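Local coordinates for protein putative dehydrogenase (Pseudomonas fluorescens, PDB 6UUG) that acts as the flavin-dependent methanesulfinate monooxygenase MsuC, one part of a two-component system in bacterial sulfur assimilation, at residues A[89-103]-A[254-266]. Sequence-based numbering, arbitrary orientation. Where two conformers were deposited one is given.
Sequences LQVVREFAKVDSSIA and LTFTHMFLGIAEG
With CG anti to the backbone N (chi1 167°) and the chain extended as far as NE, R93 reaches over to E265 on helix 247-277, whose extended chain crosses that of R93 at about a right angle and presents its carboxylate to the guanidinium edge. The grip is side-on and two-pronged: R93 NE donates to E265 OE1 at 2.8 Å and R93 NH2 to E265 OE2 at 2.7 Å, both nearly straight, from the syn side but somewhat out of the carboxylate plane; the two planes are turned 32° apart. L261 CD2 lies over the centre of one guanidinium face. A leucine in place of R93 would probably leave E265 relying on R311 and E315 without its mate, with L261 no longer facing a flat group.

Nearer the N-terminal ends of the two segments, L89 CB sits squarely over the H258 ring, 3.4 Å from its centroid, while H258 ND1 is tied to L254 O. Glycines allow the backbones to close in: R93 O lies 3.5 Å from G262 CA, and K97 O lies 3.4 Å from G266 CA, each a CA-H...O contact.

The axes of 89-96 and 254-266 cross at -37°, joining the N- and C-terminal regions of an acyl-CoA dehydrogenase-like fold. Helix 294-327 supplies R311 to E265 and E315 to R93, while helix 32-53 packs on segment 89-103 and helices 333-360 and 378-386 on segment 254-266.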
ATOM      1  N   LEU A  89       0.784 -19.189 -25.161  1.00 27.72           N
ATOM      2  CA  LEU A  89       0.987 -18.589 -23.842  1.00 27.08           C
ATOM      3  C   LEU A  89      -0.176 -18.896 -22.905  1.00 28.03           C
ATOM      4  O   LEU A  89       0.023 -19.003 -21.695  1.00 27.79           O
ATOM      5  CB  LEU A  89       1.193 -17.078 -23.999  1.00 27.02           C
ATOM      6  CG  LEU A  89       2.446 -16.701 -24.773  1.00 28.50           C
ATOM      7  CD1 LEU A  89       2.427 -15.233 -25.186  1.00 32.11           C
ATOM      8  CD2 LEU A  89       3.677 -17.035 -23.941  1.00 30.67           C
ATOM      9  N   GLN A  90      -1.394 -19.049 -23.436  1.00 26.22           N
ATOM     10  CA  GLN A  90      -2.510 -19.525 -22.626  1.00 26.11           C
ATOM     11  C   GLN A  90      -2.205 -20.885 -22.009  1.00 26.57           C
ATOM     12  O   GLN A  90      -2.560 -21.149 -20.856  1.00 29.12           O
ATOM     13  CB  GLN A  90      -3.790 -19.606 -23.482  1.00 28.10           C
ATOM     14  CG  GLN A  90      -5.049 -19.889 -22.669  1.00 33.00           C
ATOM     15  CD  GLN A  90      -6.313 -19.960 -23.534  1.00 41.71           C
ATOM     16  OE1 GLN A  90      -6.247 -20.258 -24.727  1.00 43.37           O
ATOM     17  NE2 GLN A  90      -7.462 -19.703 -22.926  1.00 43.27           N
ATOM     18  N   VAL A  91      -1.557 -21.773 -22.767  1.00 27.85           N
ATOM     19  CA  VAL A  91      -1.200 -23.075 -22.208  1.00 26.48           C
ATOM     20  C   VAL A  91      -0.121 -22.925 -21.136  1.00 30.24           C
ATOM     21  O   VAL A  91      -0.185 -23.581 -20.093  1.00 29.67           O
ATOM     22  CB  VAL A  91      -0.792 -24.046 -23.330  1.00 29.22           C
ATOM     23  CG1 VAL A  91      -0.177 -25.305 -22.744  1.00 30.75           C
ATOM     24  CG2 VAL A  91      -2.044 -24.386 -24.188  1.00 28.46           C
ATOM     25  N   VAL A  92       0.858 -22.036 -21.348  1.00 28.36           N
ATOM     26  CA  VAL A  92       1.844 -21.748 -20.296  1.00 28.13           C
ATOM     27  C   VAL A  92       1.139 -21.329 -19.003  1.00 26.97           C
ATOM     28  O   VAL A  92       1.441 -21.825 -17.905  1.00 28.57           O
ATOM     29  CB  VAL A  92       2.837 -20.664 -20.773  1.00 25.76           C
ATOM     30  CG1 VAL A  92       3.733 -20.222 -19.623  1.00 27.32           C
ATOM     31  CG2 VAL A  92       3.698 -21.165 -21.939  1.00 28.49           C
ATOM     32  N   ARG A  93       0.191 -20.394 -19.123  1.00 25.87           N
ATOM     33  CA  ARG A  93      -0.584 -19.916 -17.982  1.00 26.81           C
ATOM     34  C   ARG A  93      -1.346 -21.052 -17.307  1.00 31.12           C
ATOM     35  O   ARG A  93      -1.382 -21.146 -16.072  1.00 29.58           O
ATOM     36  CB  ARG A  93      -1.550 -18.827 -18.469  1.00 27.72           C
ATOM     37  CG  ARG A  93      -2.658 -18.398 -17.505  1.00 27.28           C
ATOM     38  CD  ARG A  93      -3.575 -17.390 -18.229  1.00 27.55           C
ATOM     39  NE  ARG A  93      -4.710 -16.896 -17.447  1.00 29.18           N
ATOM     40  CZ  ARG A  93      -5.619 -16.056 -17.942  1.00 28.01           C
ATOM     41  NH1 ARG A  93      -5.502 -15.623 -19.197  1.00 28.86           N
ATOM     42  NH2 ARG A  93      -6.642 -15.650 -17.192  1.00 28.81           N
ATOM     43  N   GLU A  94      -1.949 -21.940 -18.108  0.78 25.66           N
ATOM     44  CA  GLU A  94      -2.720 -23.045 -17.545  0.56 31.18           C
ATOM     45  C   GLU A  94      -1.835 -23.998 -16.750  1.00 30.12           C
ATOM     46  O   GLU A  94      -2.223 -24.463 -15.674  0.79 29.17           O
ATOM     47  CB  GLU A  94      -3.441 -23.800 -18.661  0.56 34.76           C
ATOM     48  CG  GLU A  94      -4.413 -24.844 -18.146  0.56 33.12           C
ATOM     49  CD  GLU A  94      -5.663 -24.236 -17.536  0.56 37.56           C
ATOM     50  OE1 GLU A  94      -6.024 -23.096 -17.900  0.56 38.91           O
ATOM     51  OE2 GLU A  94      -6.293 -24.905 -16.690  0.56 38.58           O
ATOM     52  N   PHE A  95      -0.638 -24.307 -17.266  1.00 29.67           N
ATOM     53  CA  PHE A  95       0.280 -25.158 -16.509  1.00 28.85           C
ATOM     54  C   PHE A  95       0.715 -24.468 -15.221  1.00 29.82           C
ATOM     55  O   PHE A  95       0.796 -25.103 -14.164  1.00 31.96           O
ATOM     56  CB  PHE A  95       1.510 -25.514 -17.339  1.00 30.65           C
ATOM     57  CG  PHE A  95       1.250 -26.519 -18.427  1.00 30.64           C
ATOM     58  CD1 PHE A  95       0.312 -27.521 -18.251  1.00 33.59           C
ATOM     59  CD2 PHE A  95       1.948 -26.455 -19.619  1.00 31.25           C
ATOM     60  CE1 PHE A  95       0.069 -28.454 -19.266  1.00 34.46           C
ATOM     61  CE2 PHE A  95       1.718 -27.388 -20.629  1.00 33.43           C
ATOM     62  CZ  PHE A  95       0.779 -28.380 -20.443  1.00 32.13           C
ATOM     63  N   ALA A  96       0.956 -23.157 -15.285  1.00 29.37           N
ATOM     64  CA  ALA A  96       1.458 -22.427 -14.123  1.00 29.54           C
ATOM     65  C   ALA A  96       0.474 -22.402 -12.959  1.00 30.20           C
ATOM     66  O   ALA A  96       0.899 -22.195 -11.814  1.00 31.10           O
ATOM     67  CB  ALA A  96       1.832 -20.999 -14.525  1.00 29.59           C
ATOM     68  N   LYS A  97      -0.820 -22.615 -13.216  1.00 30.05           N
ATOM     69  CA  LYS A  97      -1.777 -22.690 -12.118  1.00 30.04           C
ATOM     70  C   LYS A  97      -1.457 -23.847 -11.179  1.00 34.35           C
ATOM     71  O   LYS A  97      -1.726 -23.752  -9.972  1.00 33.97           O
ATOM     72  CB  LYS A  97      -3.195 -22.844 -12.658  1.00 31.79           C
ATOM     73  CG  LYS A  97      -3.696 -21.667 -13.453  1.00 29.16           C
ATOM     74  CD  LYS A  97      -5.060 -21.988 -14.078  1.00 34.19           C
ATOM     75  CE  LYS A  97      -5.530 -20.851 -14.917  1.00 38.69           C
ATOM     76  NZ  LYS A  97      -6.963 -21.052 -15.345  1.00 44.82           N
ATOM     77  N   VAL A  98      -0.863 -24.927 -11.699  1.00 30.63           N
ATOM     78  CA  VAL A  98      -0.642 -26.138 -10.912  1.00 33.45           C
ATOM     79  C   VAL A  98       0.847 -26.418 -10.727  1.00 35.40           C
ATOM     80  O   VAL A  98       1.250 -27.018  -9.722  1.00 38.11           O
ATOM     81  CB  VAL A  98      -1.338 -27.361 -11.550  1.00 36.34           C
ATOM     82  CG1 VAL A  98      -2.841 -27.150 -11.623  1.00 39.78           C
ATOM     83  CG2 VAL A  98      -0.779 -27.645 -12.927  1.00 36.78           C
ATOM     84  N   ASP A  99       1.679 -25.994 -11.681  1.00 33.53           N
ATOM     85  CA  ASP A  99       3.077 -26.430 -11.689  1.00 37.32           C
ATOM     86  C   ASP A  99       3.900 -25.416 -12.492  1.00 33.21           C
ATOM     87  O   ASP A  99       4.062 -25.563 -13.705  1.00 35.91           O
ATOM     88  CB  ASP A  99       3.182 -27.826 -12.276  1.00 41.09           C
ATOM     89  CG  ASP A  99       4.573 -28.418 -12.159  1.00 42.48           C
ATOM     90  OD1 ASP A  99       5.547 -27.678 -11.868  1.00 42.35           O
ATOM     91  OD2 ASP A  99       4.680 -29.654 -12.360  1.00 50.89           O
ATOM     92  N   SER A 100       4.417 -24.405 -11.802  1.00 33.76           N
ATOM     93  CA  SER A 100       5.102 -23.338 -12.518  1.00 35.49           C
ATOM     94  C   SER A 100       6.451 -23.781 -13.063  1.00 32.49           C
ATOM     95  O   SER A 100       6.951 -23.149 -13.993  1.00 31.30           O
ATOM     96  CB  SER A 100       5.281 -22.118 -11.619  1.00 38.17           C
ATOM     97  OG  SER A 100       6.072 -22.446 -10.503  1.00 36.59           O
ATOM     98  N   SER A 101       7.063 -24.828 -12.490  1.00 33.90           N
ATOM     99  CA  SER A 101       8.301 -25.362 -13.067  1.00 32.67           C
ATOM    100  C   SER A 101       8.047 -25.998 -14.423  1.00 32.81           C
ATOM    101  O   SER A 101       8.818 -25.797 -15.371  1.00 32.95           O
ATOM    102  CB  SER A 101       8.932 -26.388 -12.128  1.00 34.97           C
ATOM    103  OG  SER A 101       9.492 -25.733 -11.016  1.00 38.30           O
ATOM    104  N   ILE A 102       6.985 -26.786 -14.526  1.00 33.38           N
ATOM    105  CA  ILE A 102       6.606 -27.341 -15.821  1.00 31.28           C
ATOM    106  C   ILE A 102       6.207 -26.221 -16.774  1.00 34.05           C
ATOM    107  O   ILE A 102       6.566 -26.233 -17.960  1.00 32.51           O
ATOM    108  CB  ILE A 102       5.486 -28.380 -15.629  1.00 34.86           C
ATOM    109  CG1 ILE A 102       6.096 -29.688 -15.123  1.00 44.05           C
ATOM    110  CG2 ILE A 102       4.717 -28.625 -16.920  1.00 38.54           C
ATOM    111  CD1 ILE A 102       7.021 -30.350 -16.141  1.00 43.67           C
ATOM    112  N   ALA A 103       5.474 -25.220 -16.269  1.00 32.42           N
ATOM    113  CA  ALA A 103       5.104 -24.101 -17.131  1.00 32.60           C
ATOM    114  C   ALA A 103       6.343 -23.408 -17.676  1.00 32.25           C
ATOM    115  O   ALA A 103       6.380 -23.018 -18.850  1.00 30.66           O
ATOM    116  CB  ALA A 103       4.228 -23.110 -16.367  1.00 29.97           C
ATOM    117  N   LEU A 254       6.797 -11.878 -22.062  1.00 26.16           N
ATOM    118  CA  LEU A 254       5.384 -12.231 -21.963  1.00 24.07           C
ATOM    119  C   LEU A 254       5.186 -13.687 -21.533  1.00 26.45           C
ATOM    120  O   LEU A 254       4.145 -14.015 -20.949  1.00 27.54           O
ATOM    121  CB  LEU A 254       4.679 -11.933 -23.305  1.00 27.70           C
ATOM    122  CG  LEU A 254       3.145 -11.978 -23.290  1.00 29.14           C
ATOM    123  CD1 LEU A 254       2.589 -11.093 -22.199  1.00 27.36           C
ATOM    124  CD2 LEU A 254       2.569 -11.549 -24.649  1.00 27.40           C
ATOM    125  N   THR A 255       6.167 -14.561 -21.777  1.00 26.27           N
ATOM    126  CA  THR A 255       6.092 -15.929 -21.260  1.00 26.24           C
ATOM    127  C   THR A 255       6.145 -15.927 -19.738  1.00 27.55           C
ATOM    128  O   THR A 255       5.299 -16.547 -19.078  1.00 28.27           O
ATOM    129  CB  THR A 255       7.225 -16.777 -21.852  1.00 27.97           C
ATOM    130  OG1 THR A 255       7.047 -16.891 -23.274  1.00 29.99           O
ATOM    131  CG2 THR A 255       7.249 -18.178 -21.235  1.00 30.31           C
ATOM    132  N   PHE A 256       7.121 -15.206 -19.165  1.00 26.87           N
ATOM    133  CA  PHE A 256       7.166 -15.027 -17.713  1.00 28.87           C
ATOM    134  C   PHE A 256       5.872 -14.426 -17.200  1.00 25.24           C
ATOM    135  O   PHE A 256       5.351 -14.851 -16.166  1.00 27.55           O
ATOM    136  CB  PHE A 256       8.327 -14.111 -17.310  1.00 30.81           C
ATOM    137  CG  PHE A 256       9.654 -14.798 -17.264  1.00 34.87           C
ATOM    138  CD1 PHE A 256       9.844 -15.897 -16.445  1.00 42.12           C
ATOM    139  CD2 PHE A 256      10.723 -14.309 -17.991  1.00 41.01           C
ATOM    140  CE1 PHE A 256      11.077 -16.530 -16.387  1.00 46.18           C
ATOM    141  CE2 PHE A 256      11.960 -14.933 -17.938  1.00 44.27           C
ATOM    142  CZ  PHE A 256      12.134 -16.048 -17.133  1.00 43.87           C
ATOM    143  N   THR A 257       5.349 -13.421 -17.913  1.00 25.58           N
ATOM    144  CA  THR A 257       4.148 -12.728 -17.459  1.00 25.13           C
ATOM    145  C   THR A 257       2.965 -13.684 -17.367  1.00 23.74           C
ATOM    146  O   THR A 257       2.202 -13.637 -16.396  1.00 25.75           O
ATOM    147  CB  THR A 257       3.818 -11.554 -18.388  1.00 26.17           C
ATOM    148  OG1 THR A 257       4.893 -10.606 -18.371  1.00 28.14           O
ATOM    149  CG2 THR A 257       2.548 -10.839 -17.921  1.00 25.73           C
ATOM    150  N   HIS A 258       2.778 -14.537 -18.385  1.00 26.30           N
ATOM    151  CA  HIS A 258       1.699 -15.521 -18.329  1.00 25.95           C
ATOM    152  C   HIS A 258       1.902 -16.502 -17.182  1.00 27.94           C
ATOM    153  O   HIS A 258       0.925 -16.965 -16.573  1.00 26.28           O
ATOM    154  CB  HIS A 258       1.591 -16.269 -19.664  1.00 26.15           C
ATOM    155  CG  HIS A 258       0.815 -15.531 -20.702  1.00 24.78           C
ATOM    156  ND1 HIS A 258       1.305 -14.430 -21.366  1.00 25.35           N
ATOM    157  CD2 HIS A 258      -0.436 -15.741 -21.185  1.00 26.33           C
ATOM    158  CE1 HIS A 258       0.390 -13.996 -22.222  1.00 28.25           C
ATOM    159  NE2 HIS A 258      -0.676 -14.777 -22.132  1.00 24.98           N
ATOM    160  N   MET A 259       3.162 -16.866 -16.900  1.00 28.07           N
ATOM    161  CA  MET A 259       3.467 -17.703 -15.738  0.53 29.23           C
ATOM    162  C   MET A 259       3.021 -17.030 -14.448  1.00 28.33           C
ATOM    163  O   MET A 259       2.424 -17.670 -13.568  1.00 27.57           O
ATOM    164  CB  MET A 259       4.972 -18.001 -15.662  0.53 29.80           C
ATOM    165  CG  MET A 259       5.527 -18.948 -16.706  0.53 26.91           C
ATOM    166  SD  MET A 259       7.349 -18.938 -16.726  0.53 35.28           S
ATOM    167  CE  MET A 259       7.724 -19.201 -14.997  0.53 37.03           C
ATOM    168  N   PHE A 260       3.359 -15.740 -14.296  1.00 26.21           N
ATOM    169  CA  PHE A 260       3.009 -15.004 -13.086  1.00 27.81           C
ATOM    170  C   PHE A 260       1.503 -14.989 -12.864  1.00 27.41           C
ATOM    171  O   PHE A 260       1.025 -15.176 -11.739  1.00 25.72           O
ATOM    172  CB  PHE A 260       3.523 -13.557 -13.168  1.00 28.98           C
ATOM    173  CG  PHE A 260       5.033 -13.409 -13.260  1.00 27.61           C
ATOM    174  CD1 PHE A 260       5.888 -14.489 -13.123  1.00 30.88           C
ATOM    175  CD2 PHE A 260       5.586 -12.148 -13.497  1.00 30.40           C
ATOM    176  CE1 PHE A 260       7.291 -14.321 -13.215  1.00 31.98           C
ATOM    177  CE2 PHE A 260       6.972 -11.982 -13.594  1.00 28.41           C
ATOM    178  CZ  PHE A 260       7.813 -13.070 -13.449  1.00 30.19           C
ATOM    179  N   LEU A 261       0.741 -14.708 -13.924  1.00 26.31           N
ATOM    180  CA  LEU A 261      -0.711 -14.715 -13.796  1.00 25.04           C
ATOM    181  C   LEU A 261      -1.219 -16.104 -13.427  1.00 28.18           C
ATOM    182  O   LEU A 261      -2.043 -16.248 -12.517  1.00 26.68           O
ATOM    183  CB  LEU A 261      -1.363 -14.224 -15.093  1.00 26.49           C
ATOM    184  CG  LEU A 261      -2.879 -14.415 -15.213  1.00 25.64           C
ATOM    185  CD1 LEU A 261      -3.639 -13.703 -14.113  1.00 26.82           C
ATOM    186  CD2 LEU A 261      -3.310 -13.864 -16.587  1.00 27.35           C
ATOM    187  N   GLY A 262      -0.716 -17.140 -14.108  1.00 26.84           N
ATOM    188  CA  GLY A 262      -1.119 -18.505 -13.784  1.00 26.34           C
ATOM    189  C   GLY A 262      -0.857 -18.877 -12.333  1.00 26.96           C
ATOM    190  O   GLY A 262      -1.698 -19.491 -11.677  1.00 27.05           O
ATOM    191  N   ILE A 263       0.307 -18.499 -11.809  1.00 25.76           N
ATOM    192  CA  ILE A 263       0.617 -18.803 -10.408  1.00 26.42           C
ATOM    193  C   ILE A 263      -0.402 -18.149  -9.474  1.00 28.91           C
ATOM    194  O   ILE A 263      -0.944 -18.792  -8.564  1.00 27.68           O
ATOM    195  CB  ILE A 263       2.048 -18.351 -10.068  1.00 25.57           C
ATOM    196  CG1 ILE A 263       3.093 -19.217 -10.777  1.00 28.03           C
ATOM    197  CG2 ILE A 263       2.256 -18.389  -8.561  1.00 27.54           C
ATOM    198  CD1 ILE A 263       4.494 -18.587 -10.763  1.00 27.91           C
ATOM    199  N   ALA A 264      -0.676 -16.855  -9.685  1.00 26.78           N
ATOM    200  CA  ALA A 264      -1.659 -16.148  -8.864  1.00 24.35           C
ATOM    201  C   ALA A 264      -3.051 -16.769  -8.983  1.00 25.27           C
ATOM    202  O   ALA A 264      -3.771 -16.881  -7.982  1.00 26.78           O
ATOM    203  CB  ALA A 264      -1.686 -14.667  -9.252  1.00 29.38           C
ATOM    204  N   GLU A 265      -3.447 -17.181 -10.199  1.00 25.77           N
ATOM    205  CA  GLU A 265      -4.761 -17.800 -10.379  1.00 26.40           C
ATOM    206  C   GLU A 265      -4.833 -19.152  -9.677  1.00 26.77           C
ATOM    207  O   GLU A 265      -5.861 -19.503  -9.081  1.00 28.50           O
ATOM    208  CB  GLU A 265      -5.064 -17.960 -11.879  1.00 25.63           C
ATOM    209  CG  GLU A 265      -5.357 -16.647 -12.589  1.00 27.94           C
ATOM    210  CD  GLU A 265      -5.704 -16.824 -14.057  1.00 31.84           C
ATOM    211  OE1 GLU A 265      -5.001 -17.574 -14.763  1.00 31.13           O
ATOM    212  OE2 GLU A 265      -6.686 -16.183 -14.498  1.00 31.80           O
ATOM    213  N   GLY A 266      -3.746 -19.921  -9.714  1.00 29.45           N
ATOM    214  CA  GLY A 266      -3.766 -21.215  -9.049  1.00 31.78           C
ATOM    215  C   GLY A 266      -3.774 -21.067  -7.541  1.00 28.32           C
ATOM    216  O   GLY A 266      -4.502 -21.778  -6.835  1.00 30.27           O
TER